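Side-chain contacts in tetratricopeptide TPR_2 repeat protein (Thermobaculum terrenum, PDB 5DJS), which is of undetermined function but joins tetratricopeptide repeats to a GT-B body of glycosyl transferase family 41, modelled with bound uridine-5'-diphosphate: residues M279-G284 and R513-D518; G292-E295 and R300-R303. The protein carries 1 engineered substitution. One frame throughout, in Å; residues are numbered along the deposited sequence.

Contact 1 of 2, residues M279-G284 and R513-D518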
loop_
_atom_site.group_PDB
_atom_site.type_symbol
_atom_site.label_atom_id
_atom_site.label_comp_id
_atom_site.label_asym_id
_atom_site.label_seq_id
_atom_site.Cartn_x
_atom_site.Cartn_y
_atom_site.Cartn_z
ATOM N N MET A 279 -17.033 -9.999 -2.061
ATOM C CA MET A 279 -16.836 -8.566 -2.282
ATOM C C MET A 279 -17.692 -8.117 -3.471
ATOM O O MET A 279 -17.529 -8.595 -4.595
ATOM C CB MET A 279 -15.362 -8.253 -2.505
ATOM C CG MET A 279 -14.990 -6.795 -2.282
ATOM S SD MET A 279 -15.146 -6.208 -0.575
ATOM C CE MET A 279 -13.923 -7.202 0.285
ATOM N N ASP A 280 -18.612 -7.196 -3.208
ATOM C CA ASP A 280 -19.611 -6.794 -4.196
ATOM C C ASP A 280 -19.030 -5.737 -5.103
ATOM O O ASP A 280 -19.141 -5.843 -6.321
ATOM C CB ASP A 280 -20.886 -6.248 -3.522
ATOM C CG ASP A 280 -21.477 -7.199 -2.476
ATOM O OD1 ASP A 280 -21.796 -8.360 -2.831
ATOM O OD2 ASP A 280 -21.627 -6.768 -1.301
ATOM N N TYR A 281 -18.410 -4.720 -4.497
ATOM C CA TYR A 281 -17.885 -3.553 -5.229
ATOM C C TYR A 281 -16.406 -3.259 -4.974
ATOM O O TYR A 281 -15.890 -3.495 -3.887
ATOM C CB TYR A 281 -18.713 -2.317 -4.877
ATOM C CG TYR A 281 -20.153 -2.469 -5.291
ATOM C CD1 TYR A 281 -20.542 -2.220 -6.606
ATOM C CD2 TYR A 281 -21.117 -2.895 -4.384
ATOM C CE1 TYR A 281 -21.859 -2.362 -7.002
ATOM C CE2 TYR A 281 -22.439 -3.049 -4.769
ATOM C CZ TYR A 281 -22.803 -2.777 -6.079
ATOM O OH TYR A 281 -24.104 -2.922 -6.468
ATOM N N LEU A 282 -15.739 -2.756 -6.006
ATOM C CA LEU A 282 -14.430 -2.139 -5.884
ATOM C C LEU A 282 -14.570 -0.699 -6.398
ATOM O O LEU A 282 -14.953 -0.496 -7.552
ATOM C CB LEU A 282 -13.407 -2.923 -6.704
ATOM C CG LEU A 282 -11.941 -2.471 -6.600
ATOM C CD1 LEU A 282 -10.977 -3.642 -6.755
ATOM C CD2 LEU A 282 -11.610 -1.395 -7.620
ATOM N N VAL A 283 -14.269 0.286 -5.551
ATOM C CA VAL A 283 -14.392 1.724 -5.907
ATOM C C VAL A 283 -13.095 2.306 -6.522
ATOM O O VAL A 283 -12.118 2.568 -5.810
ATOM C CB VAL A 283 -14.788 2.569 -4.674
ATOM C CG1 VAL A 283 -14.891 4.045 -5.027
ATOM C CG2 VAL A 283 -16.107 2.085 -4.100
ATOM N N GLY A 284 -13.112 2.513 -7.841
ATOM C CA GLY A 284 -11.989 3.109 -8.580
ATOM C C GLY A 284 -12.387 4.431 -9.218
ATOM O O GLY A 284 -13.090 5.248 -8.602
ATOM N N ARG A 513 -24.697 5.223 -1.975
ATOM C CA ARG A 513 -26.153 5.296 -2.076
ATOM C C ARG A 513 -26.681 4.432 -3.223
ATOM O O ARG A 513 -27.697 3.764 -3.080
ATOM C CB ARG A 513 -26.606 6.761 -2.243
ATOM C CG ARG A 513 -28.118 6.997 -2.190
ATOM C CD ARG A 513 -28.780 6.522 -0.896
ATOM N NE ARG A 513 -28.202 7.115 0.315
ATOM C CZ ARG A 513 -28.667 6.922 1.549
ATOM N NH1 ARG A 513 -29.733 6.148 1.771
ATOM N NH2 ARG A 513 -28.060 7.508 2.583
ATOM N N ARG A 514 -25.986 4.450 -4.352
ATOM C CA ARG A 514 -26.428 3.711 -5.527
ATOM C C ARG A 514 -26.157 2.212 -5.382
ATOM O O ARG A 514 -26.880 1.399 -5.950
ATOM C CB ARG A 514 -25.816 4.315 -6.795
ATOM C CG ARG A 514 -26.468 5.661 -7.139
ATOM C CD ARG A 514 -25.586 6.626 -7.927
ATOM N NE ARG A 514 -24.861 5.953 -8.999
ATOM C CZ ARG A 514 -25.390 5.538 -10.152
ATOM N NH1 ARG A 514 -26.685 5.716 -10.436
ATOM N NH2 ARG A 514 -24.607 4.927 -11.043
ATOM N N MET A 515 -25.128 1.855 -4.610
ATOM C CA MET A 515 -24.920 0.472 -4.166
ATOM C C MET A 515 -26.088 0.002 -3.297
ATOM O O MET A 515 -26.568 -1.129 -3.440
ATOM C CB MET A 515 -23.645 0.337 -3.317
ATOM C CG MET A 515 -22.313 0.519 -4.027
ATOM S SD MET A 515 -20.970 0.663 -2.813
ATOM C CE MET A 515 -19.806 1.644 -3.753
ATOM N N TRP A 516 -26.499 0.865 -2.369
ATOM C CA TRP A 516 -27.585 0.567 -1.440
ATOM C C TRP A 516 -28.949 0.502 -2.134
ATOM O O TRP A 516 -29.709 -0.437 -1.900
ATOM C CB TRP A 516 -27.617 1.583 -0.295
ATOM C CG TRP A 516 -28.745 1.359 0.650
ATOM C CD1 TRP A 516 -29.889 2.080 0.727
ATOM C CD2 TRP A 516 -28.848 0.332 1.644
ATOM N NE1 TRP A 516 -30.704 1.580 1.712
ATOM C CE2 TRP A 516 -30.088 0.506 2.292
ATOM C CE3 TRP A 516 -28.014 -0.716 2.052
ATOM C CZ2 TRP A 516 -30.518 -0.326 3.328
ATOM C CZ3 TRP A 516 -28.445 -1.551 3.084
ATOM C CH2 TRP A 516 -29.686 -1.346 3.712
ATOM N N ARG A 517 -29.255 1.485 -2.981
ATOM C CA ARG A 517 -30.488 1.441 -3.768
ATOM C C ARG A 517 -30.583 0.104 -4.496
ATOM O O ARG A 517 -31.589 -0.580 -4.372
ATOM C CB ARG A 517 -30.607 2.614 -4.769
ATOM C CG ARG A 517 -31.687 2.396 -5.844
ATOM C CD ARG A 517 -32.171 3.658 -6.553
ATOM N NE ARG A 517 -31.086 4.560 -6.949
ATOM C CZ ARG A 517 -30.704 5.664 -6.295
ATOM N NH1 ARG A 517 -31.303 6.067 -5.168
ATOM N NH2 ARG A 517 -29.692 6.383 -6.779
ATOM N N ASP A 518 -29.529 -0.257 -5.227
ATOM C CA ASP A 518 -29.485 -1.509 -6.010
ATOM C C ASP A 518 -29.643 -2.787 -5.175
ATOM O O ASP A 518 -30.176 -3.779 -5.671
ATOM C CB ASP A 518 -28.195 -1.596 -6.847
ATOM C CG ASP A 518 -28.192 -0.638 -8.037
ATOM O OD1 ASP A 518 -28.893 0.398 -8.007
ATOM O OD2 ASP A 518 -27.466 -0.921 -9.009
#
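Met515 lies across the ring of Tyr281, and this single side chain carries most of the meeting between helix 513-518 and strand 281-284. Its CG sits over the middle of the aromatic face, 3.6 Å from the Tyr281 ring centroid and 13° off the ring normal, a textbook CH-pi approach. The sulfur continues past the ring: Met515 SD is 4.4 Å from the same centroid and sees the face obliquely, which adds a Met-aromatic contact. Because the chain is extended beyond CG, with SD anti to CA (chi2 168°), the methionine slides past the tyrosine in the opposite direction to it and carries its methyl group on to Val283, two residues along the strand. There Met515 CE touches Val283 CG2 at 3.7 Å, the two side chains crossing at about a right angle. Val263 and Val265 of the adjoining strand also touch the Met515 side chain, so it is set among aliphatic groups of the sheet.

The arrangement belongs to a recurring feature of GT-B proteins, in which the last helix of the chain returns from the C-terminal domain to pack on the N-terminal Rossmann-like domain. The strand and helix segments run nearly antiparallel, at 156°, with axes 11.5 Å apart at their closest, a spacing bridged here by side chains. Trp516, next along, turns to another side of the helix, where its NE1 bonds to the carbonyl oxygen of Asp158. One turn after Met515, Asp518 again faces the strand, but only its CB comes near, 4.3 Å from Tyr281 OH. Both residues are partly exposed here, and the tyrosine side chain also packs against Arg300 of the neighbouring strand.

Contact 2 of 2, residues G292-E295 and R300-R303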
loop_
_atom_site.group_PDB
_atom_site.type_symbol
_atom_site.label_atom_id
_atom_site.label_comp_id
_atom_site.label_asym_id
_atom_site.label_seq_id
_atom_site.Cartn_x
_atom_site.Cartn_y
_atom_site.Cartn_z
ATOM N N GLY A 292 -12.004 -2.190 -20.938
ATOM C CA GLY A 292 -12.240 -3.653 -21.030
ATOM C C GLY A 292 -11.753 -4.483 -19.846
ATOM O O GLY A 292 -11.420 -5.662 -20.003
ATOM N N SER A 293 -11.772 -3.880 -18.657
ATOM C CA SER A 293 -11.046 -4.369 -17.473
ATOM C C SER A 293 -11.868 -5.277 -16.548
ATOM O O SER A 293 -11.306 -5.928 -15.663
ATOM C CB SER A 293 -10.589 -3.157 -16.652
ATOM O OG SER A 293 -10.049 -3.515 -15.396
ATOM N N ASP A 294 -13.181 -5.308 -16.755
ATOM C CA ASP A 294 -14.127 -5.817 -15.755
ATOM C C ASP A 294 -14.061 -7.322 -15.530
ATOM O O ASP A 294 -14.219 -7.785 -14.402
ATOM C CB ASP A 294 -15.562 -5.422 -16.139
ATOM C CG ASP A 294 -15.785 -3.938 -16.053
ATOM O OD1 ASP A 294 -15.253 -3.201 -16.913
ATOM O OD2 ASP A 294 -16.465 -3.510 -15.098
ATOM N N GLU A 295 -13.854 -8.072 -16.609
ATOM C CA GLU A 295 -13.654 -9.528 -16.539
ATOM C C GLU A 295 -12.533 -9.949 -15.560
ATOM O O GLU A 295 -12.580 -11.051 -14.998
ATOM C CB GLU A 295 -13.400 -10.111 -17.942
ATOM C CG GLU A 295 -12.298 -9.409 -18.747
ATOM C CD GLU A 295 -11.742 -10.249 -19.877
ATOM O OE1 GLU A 295 -12.550 -10.858 -20.613
ATOM O OE2 GLU A 295 -10.498 -10.284 -20.032
ATOM N N ARG A 300 -17.870 -5.711 -8.805
ATOM C CA ARG A 300 -18.302 -4.747 -9.814
ATOM C C ARG A 300 -17.503 -3.469 -9.625
ATOM O O ARG A 300 -17.455 -2.911 -8.520
ATOM C CB ARG A 300 -19.786 -4.422 -9.706
ATOM C CG ARG A 300 -20.690 -5.342 -10.494
ATOM C CD ARG A 300 -22.102 -4.794 -10.483
ATOM N NE ARG A 300 -23.093 -5.851 -10.282
ATOM C CZ ARG A 300 -24.228 -5.735 -9.587
ATOM N NH1 ARG A 300 -24.565 -4.598 -8.973
ATOM N NH2 ARG A 300 -25.041 -6.783 -9.496
ATOM N N LEU A 301 -16.878 -3.009 -10.705
ATOM C CA LEU A 301 -16.084 -1.795 -10.664
ATOM C C LEU A 301 -17.009 -0.574 -10.609
ATOM O O LEU A 301 -17.979 -0.490 -11.362
ATOM C CB LEU A 301 -15.168 -1.720 -11.888
ATOM C CG LEU A 301 -14.104 -2.813 -12.005
ATOM C CD1 LEU A 301 -13.454 -2.760 -13.377
ATOM C CD2 LEU A 301 -13.043 -2.681 -10.927
ATOM N N VAL A 302 -16.708 0.349 -9.699
ATOM C CA VAL A 302 -17.446 1.598 -9.553
ATOM C C VAL A 302 -16.494 2.704 -9.987
ATOM O O VAL A 302 -15.642 3.138 -9.210
ATOM C CB VAL A 302 -17.914 1.801 -8.092
ATOM C CG1 VAL A 302 -18.530 3.174 -7.873
ATOM C CG2 VAL A 302 -18.904 0.721 -7.697
ATOM N N ARG A 303 -16.634 3.141 -11.235
ATOM C CA ARG A 303 -15.741 4.143 -11.808
ATOM C C ARG A 303 -16.238 5.563 -11.516
ATOM O O ARG A 303 -16.967 6.151 -12.322
ATOM C CB ARG A 303 -15.620 3.941 -13.320
ATOM C CG ARG A 303 -15.127 2.575 -13.766
ATOM C CD ARG A 303 -15.355 2.395 -15.263
ATOM N NE ARG A 303 -14.411 1.446 -15.865
ATOM C CZ ARG A 303 -14.527 0.116 -15.846
ATOM N NH1 ARG A 303 -15.552 -0.488 -15.242
ATOM N NH2 ARG A 303 -13.604 -0.625 -16.446
#
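Asp294 and Arg303 meet carboxylate to guanidinium in an end-on salt bridge, the arginine using both of its terminal nitrogens. Arg303 NH1 gives the straighter bond, reaching Asp294 OD2 at 3.2 Å with an N-H...O angle of 160° and arriving on the syn side of the carboxylate. Arg303 NH2 takes the other oxygen, Asp294 OD1, at 3.1 Å, but approaches from above the carboxylate plane, and a weak additional bond joins NH1 to OD1. The two flat groups are turned 25° against each other, so the pairing is bidentate yet not fully coplanar.

Apolar atoms border this pair. Leu301, two residues back on the same strand, sets its CD1 methyl 3.5 Å from Asp294 OD2, and that methyl also lies 4.0 Å from Ser293 OG. On the serine side, Ser293 CB comes to 3.9 Å from Arg303 NH2, obliquely to the guanidinium.

Two backbone carbonyls outside the pair hold the arginine in place. Its chain is extended from CG to NE, which carries the guanidinium from strand 300-304 to the connection that precedes the strand; there NE bonds to the carbonyl oxygen of Cys289 and NH2 to that of Pro290, the strongest polar partner of the arginine. The strand is itself the outermost of the parallel Rossmann-like sheet, paired by backbone bonds with strand 281-285. Arg303 thus gathers three points of one connecting loop, two carbonyls and a carboxylate. With NE, NH1 and NH2 all engaged, the rotation of the guanidinium should be well restrained, and its positive charge would be expected to favour the ionised form of Asp294.

How the contacts relate
From the N terminus, the chain passes through the repeat helices and four strands of the first sheet before it reaches strand 281-285, then makes the connection containing 292-295. Contact 2 closes that short loop almost at once, tying it to strand 300-304. The wider loop of contact 1 closes only when residues 513-518 return, after the chain has built the second parallel sheet, so contact 2 is nested inside it. Strands 281-285 and 300-304 link the two sites as sheet neighbours: Asp280 O and Arg300 N are 2.8 Å apart, a probable hydrogen bond. Val302 touches both Tyr281 and Met515. Contact 1 joins the sheet to the C-terminal helix; contact 2 fastens a loop to the sheet's outermost strand.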